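Local coordinates for putative exotoxin (superantigen) (Streptococcus pyogenes, PDB 1TY0), which probably acts as a superantigen toxin, engaging T-cell receptors through a surface that can also serve for dimerization, at residues A[136-141]-A[202-207]. Residues are numbered along the deposited sequence; the frame is centred on the assembly and turned at random.
Sequences FKIRQY and SHFDIY
Ile138 of helix 131-146 meets Ile206 and Phe204 of strand 201-209 in the hydrophobic core of the beta-grasp domain. In this fold the helix packs across one face of a mixed sheet, and strand 201-209 is its middle strand.

The contact between the two segments is apolar, with no hydrogen bond across it. The ends of Ile138 and Ile206 meet head-on, CD1 against CD1. An extended side chain (chi1 -176°, chi2 169°) carries Ile138 CD1 out to the sheet. Ile138 CD1 approaches the Phe204 ring obliquely, 3.7 Å from Phe204 CE1. Leu160 of the neighbouring strand 157-164 also packs on Ile138, and Leu118 of the outer strand 113-119 packs on Phe204 and Ile206.

Asp205 points away from the helix. It and His203 are zinc ligands, with His169 as the third, although no zinc is bound to this chain here. Ser202 OG lies in the plane of the His203 ring, at its edge, and hydrogen-bonds His203 ND1 at 2.8 Å. Ser202 and His203 form a classic beta bulge opposite Ala163.

The isoleucine tips are tightly packed: Ile138 CD1 is 3.2 Å from Ile206 CD1 and 3.3 Å from Ile206 CG1.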
ATOM      1  N   PHE A 136       9.707  -2.492  -8.801  1.00  8.80           N
ATOM      2  CA  PHE A 136       8.495  -1.828  -8.337  1.00  9.08           C
ATOM      3  C   PHE A 136       8.402  -0.395  -8.855  1.00  9.31           C
ATOM      4  O   PHE A 136       7.374   0.014  -9.395  1.00 10.29           O
ATOM      5  CB  PHE A 136       8.451  -1.801  -6.809  1.00  7.94           C
ATOM      6  CG  PHE A 136       7.410  -0.873  -6.256  1.00  9.83           C
ATOM      7  CD1 PHE A 136       6.059  -1.208  -6.304  1.00 12.30           C
ATOM      8  CD2 PHE A 136       7.781   0.360  -5.723  1.00 10.81           C
ATOM      9  CE1 PHE A 136       5.086  -0.321  -5.827  1.00 13.67           C
ATOM     10  CE2 PHE A 136       6.821   1.248  -5.248  1.00 13.79           C
ATOM     11  CZ  PHE A 136       5.472   0.908  -5.301  1.00 12.30           C
ATOM     12  N   LYS A 137       9.480   0.364  -8.693  1.00 10.11           N
ATOM     13  CA  LYS A 137       9.474   1.756  -9.123  1.00  9.92           C
ATOM     14  C   LYS A 137       9.316   1.925 -10.624  1.00 11.32           C
ATOM     15  O   LYS A 137       8.555   2.778 -11.070  1.00 11.32           O
ATOM     16  CB  LYS A 137      10.735   2.464  -8.628  1.00  9.55           C
ATOM     17  CG  LYS A 137      10.761   2.591  -7.110  1.00 10.00           C
ATOM     18  CD  LYS A 137      11.965   3.372  -6.590  1.00 11.20           C
ATOM     19  CE  LYS A 137      11.792   3.625  -5.093  1.00 10.44           C
ATOM     20  NZ  LYS A 137      12.981   4.261  -4.462  1.00 10.72           N
ATOM     21  N   ILE A 138      10.015   1.106 -11.403  1.00 10.08           N
ATOM     22  CA  ILE A 138       9.903   1.202 -12.852  1.00 15.35           C
ATOM     23  C   ILE A 138       8.513   0.776 -13.322  1.00 13.53           C
ATOM     24  O   ILE A 138       7.949   1.390 -14.224  1.00 13.35           O
ATOM     25  CB  ILE A 138      10.979   0.356 -13.569  1.00 18.09           C
ATOM     26  CG1 ILE A 138      10.877   0.566 -15.084  1.00 24.47           C
ATOM     27  CG2 ILE A 138      10.811  -1.106 -13.226  1.00 22.75           C
ATOM     28  CD1 ILE A 138      12.039  -0.018 -15.853  1.00 27.16           C
ATOM     29  N   ARG A 139       7.942  -0.262 -12.718  1.00 13.56           N
ATOM     30  CA  ARG A 139       6.599  -0.669 -13.134  1.00 12.24           C
ATOM     31  C   ARG A 139       5.608   0.446 -12.833  1.00 13.19           C
ATOM     32  O   ARG A 139       4.735   0.753 -13.648  1.00 12.97           O
ATOM     33  CB  ARG A 139       6.160  -1.958 -12.432  1.00 11.72           C
ATOM     34  CG  ARG A 139       6.917  -3.178 -12.917  1.00 12.38           C
ATOM     35  CD  ARG A 139       6.281  -4.472 -12.441  1.00 11.22           C
ATOM     36  NE  ARG A 139       7.237  -5.569 -12.534  1.00 12.08           N
ATOM     37  CZ  ARG A 139       6.930  -6.817 -12.870  1.00 12.77           C
ATOM     38  NH1 ARG A 139       5.679  -7.151 -13.163  1.00 13.84           N
ATOM     39  NH2 ARG A 139       7.882  -7.737 -12.891  1.00 14.35           N
ATOM     40  N   GLN A 140       5.738   1.064 -11.663  1.00 12.82           N
ATOM     41  CA  GLN A 140       4.844   2.158 -11.313  1.00 14.06           C
ATOM     42  C   GLN A 140       4.989   3.298 -12.323  1.00 14.71           C
ATOM     43  O   GLN A 140       3.996   3.891 -12.746  1.00 14.91           O
ATOM     44  CB  GLN A 140       5.138   2.662  -9.903  1.00 16.64           C
ATOM     45  CG  GLN A 140       4.243   2.046  -8.832  1.00 16.94           C
ATOM     46  CD  GLN A 140       2.778   2.400  -9.026  1.00 20.12           C
ATOM     47  OE1 GLN A 140       2.446   3.518  -9.416  1.00 25.41           O
ATOM     48  NE2 GLN A 140       1.891   1.450  -8.739  1.00 23.32           N
ATOM     49  N   TYR A 141       6.224   3.603 -12.709  1.00 13.74           N
ATOM     50  CA  TYR A 141       6.459   4.665 -13.681  1.00 16.32           C
ATOM     51  C   TYR A 141       5.767   4.302 -14.989  1.00 15.30           C
ATOM     52  O   TYR A 141       5.071   5.125 -15.590  1.00 17.57           O
ATOM     53  CB  TYR A 141       7.957   4.848 -13.934  1.00 16.14           C
ATOM     54  CG  TYR A 141       8.257   5.831 -15.046  1.00 19.52           C
ATOM     55  CD1 TYR A 141       8.080   7.203 -14.858  1.00 23.20           C
ATOM     56  CD2 TYR A 141       8.677   5.387 -16.296  1.00 23.25           C
ATOM     57  CE1 TYR A 141       8.312   8.109 -15.892  1.00 25.60           C
ATOM     58  CE2 TYR A 141       8.911   6.284 -17.340  1.00 26.61           C
ATOM     59  CZ  TYR A 141       8.726   7.642 -17.129  1.00 27.11           C
ATOM     60  OH  TYR A 141       8.944   8.533 -18.160  1.00 29.90           O
ATOM     61  N   SER A 202      24.837   0.234 -14.885  1.00 22.81           N
ATOM     62  CA  SER A 202      25.145   1.016 -16.080  1.00 25.32           C
ATOM     63  C   SER A 202      23.917   1.763 -16.586  1.00 25.06           C
ATOM     64  O   SER A 202      23.923   2.985 -16.702  1.00 26.31           O
ATOM     65  CB  SER A 202      25.677   0.110 -17.187  1.00 25.88           C
ATOM     66  OG  SER A 202      25.845   0.846 -18.385  1.00 27.74           O
ATOM     67  N   HIS A 203      22.866   1.009 -16.886  1.00 24.52           N
ATOM     68  CA  HIS A 203      21.617   1.578 -17.376  1.00 23.96           C
ATOM     69  C   HIS A 203      20.591   0.462 -17.446  1.00 22.57           C
ATOM     70  O   HIS A 203      20.876  -0.676 -17.082  1.00 23.28           O
ATOM     71  CB  HIS A 203      21.803   2.175 -18.773  1.00 24.68           C
ATOM     72  CG  HIS A 203      22.226   1.176 -19.804  1.00 25.84           C
ATOM     73  ND1 HIS A 203      23.502   0.657 -19.859  1.00 26.90           N
ATOM     74  CD2 HIS A 203      21.532   0.571 -20.798  1.00 25.80           C
ATOM     75  CE1 HIS A 203      23.575  -0.224 -20.841  1.00 26.29           C
ATOM     76  NE2 HIS A 203      22.394  -0.296 -21.426  1.00 25.76           N
ATOM     77  N   PHE A 204      19.396   0.788 -17.915  1.00 22.10           N
ATOM     78  CA  PHE A 204      18.357  -0.217 -18.041  1.00 21.28           C
ATOM     79  C   PHE A 204      17.657  -0.048 -19.378  1.00 22.59           C
ATOM     80  O   PHE A 204      17.791   0.981 -20.044  1.00 22.64           O
ATOM     81  CB  PHE A 204      17.349  -0.100 -16.888  1.00 20.44           C
ATOM     82  CG  PHE A 204      16.436   1.087 -16.988  1.00 19.66           C
ATOM     83  CD1 PHE A 204      15.251   1.011 -17.708  1.00 20.63           C
ATOM     84  CD2 PHE A 204      16.760   2.285 -16.356  1.00 18.56           C
ATOM     85  CE1 PHE A 204      14.397   2.111 -17.799  1.00 21.93           C
ATOM     86  CE2 PHE A 204      15.916   3.389 -16.438  1.00 19.49           C
ATOM     87  CZ  PHE A 204      14.730   3.303 -17.160  1.00 20.91           C
ATOM     88  N   ASP A 205      16.925  -1.077 -19.773  1.00 21.42           N
ATOM     89  CA  ASP A 205      16.183  -1.059 -21.017  1.00 21.75           C
ATOM     90  C   ASP A 205      14.804  -1.610 -20.726  1.00 20.12           C
ATOM     91  O   ASP A 205      14.664  -2.581 -19.989  1.00 21.81           O
ATOM     92  CB  ASP A 205      16.854  -1.948 -22.072  1.00 24.08           C
ATOM     93  CG  ASP A 205      18.179  -1.397 -22.554  1.00 26.81           C
ATOM     94  OD1 ASP A 205      18.188  -0.289 -23.130  1.00 27.10           O
ATOM     95  OD2 ASP A 205      19.212  -2.074 -22.362  1.00 28.83           O
ATOM     96  N   ILE A 206      13.791  -0.970 -21.290  1.00 19.58           N
ATOM     97  CA  ILE A 206      12.418  -1.417 -21.143  1.00 18.71           C
ATOM     98  C   ILE A 206      11.980  -1.782 -22.553  1.00 19.50           C
ATOM     99  O   ILE A 206      12.000  -0.935 -23.447  1.00 19.67           O
ATOM    100  CB  ILE A 206      11.486  -0.301 -20.626  1.00 19.42           C
ATOM    101  CG1 ILE A 206      11.863   0.084 -19.196  1.00 19.66           C
ATOM    102  CG2 ILE A 206      10.032  -0.775 -20.673  1.00 19.06           C
ATOM    103  CD1 ILE A 206      11.061   1.255 -18.653  1.00 22.38           C
ATOM    104  N   TYR A 207      11.609  -3.042 -22.750  1.00 17.75           N
ATOM    105  CA  TYR A 207      11.152  -3.511 -24.055  1.00 19.79           C
ATOM    106  C   TYR A 207       9.661  -3.804 -23.992  1.00 18.94           C
ATOM    107  O   TYR A 207       9.241  -4.721 -23.292  1.00 19.34           O
ATOM    108  CB  TYR A 207      11.877  -4.800 -24.448  1.00 20.81           C
ATOM    109  CG  TYR A 207      13.364  -4.655 -24.690  1.00 23.96           C
ATOM    110  CD1 TYR A 207      13.851  -4.168 -25.903  1.00 25.62           C
ATOM    111  CD2 TYR A 207      14.283  -5.026 -23.713  1.00 24.65           C
ATOM    112  CE1 TYR A 207      15.223  -4.060 -26.135  1.00 26.79           C
ATOM    113  CE2 TYR A 207      15.651  -4.921 -23.932  1.00 26.70           C
ATOM    114  CZ  TYR A 207      16.116  -4.441 -25.143  1.00 27.30           C
ATOM    115  OH  TYR A 207      17.473  -4.356 -25.360  1.00 30.37           O
TER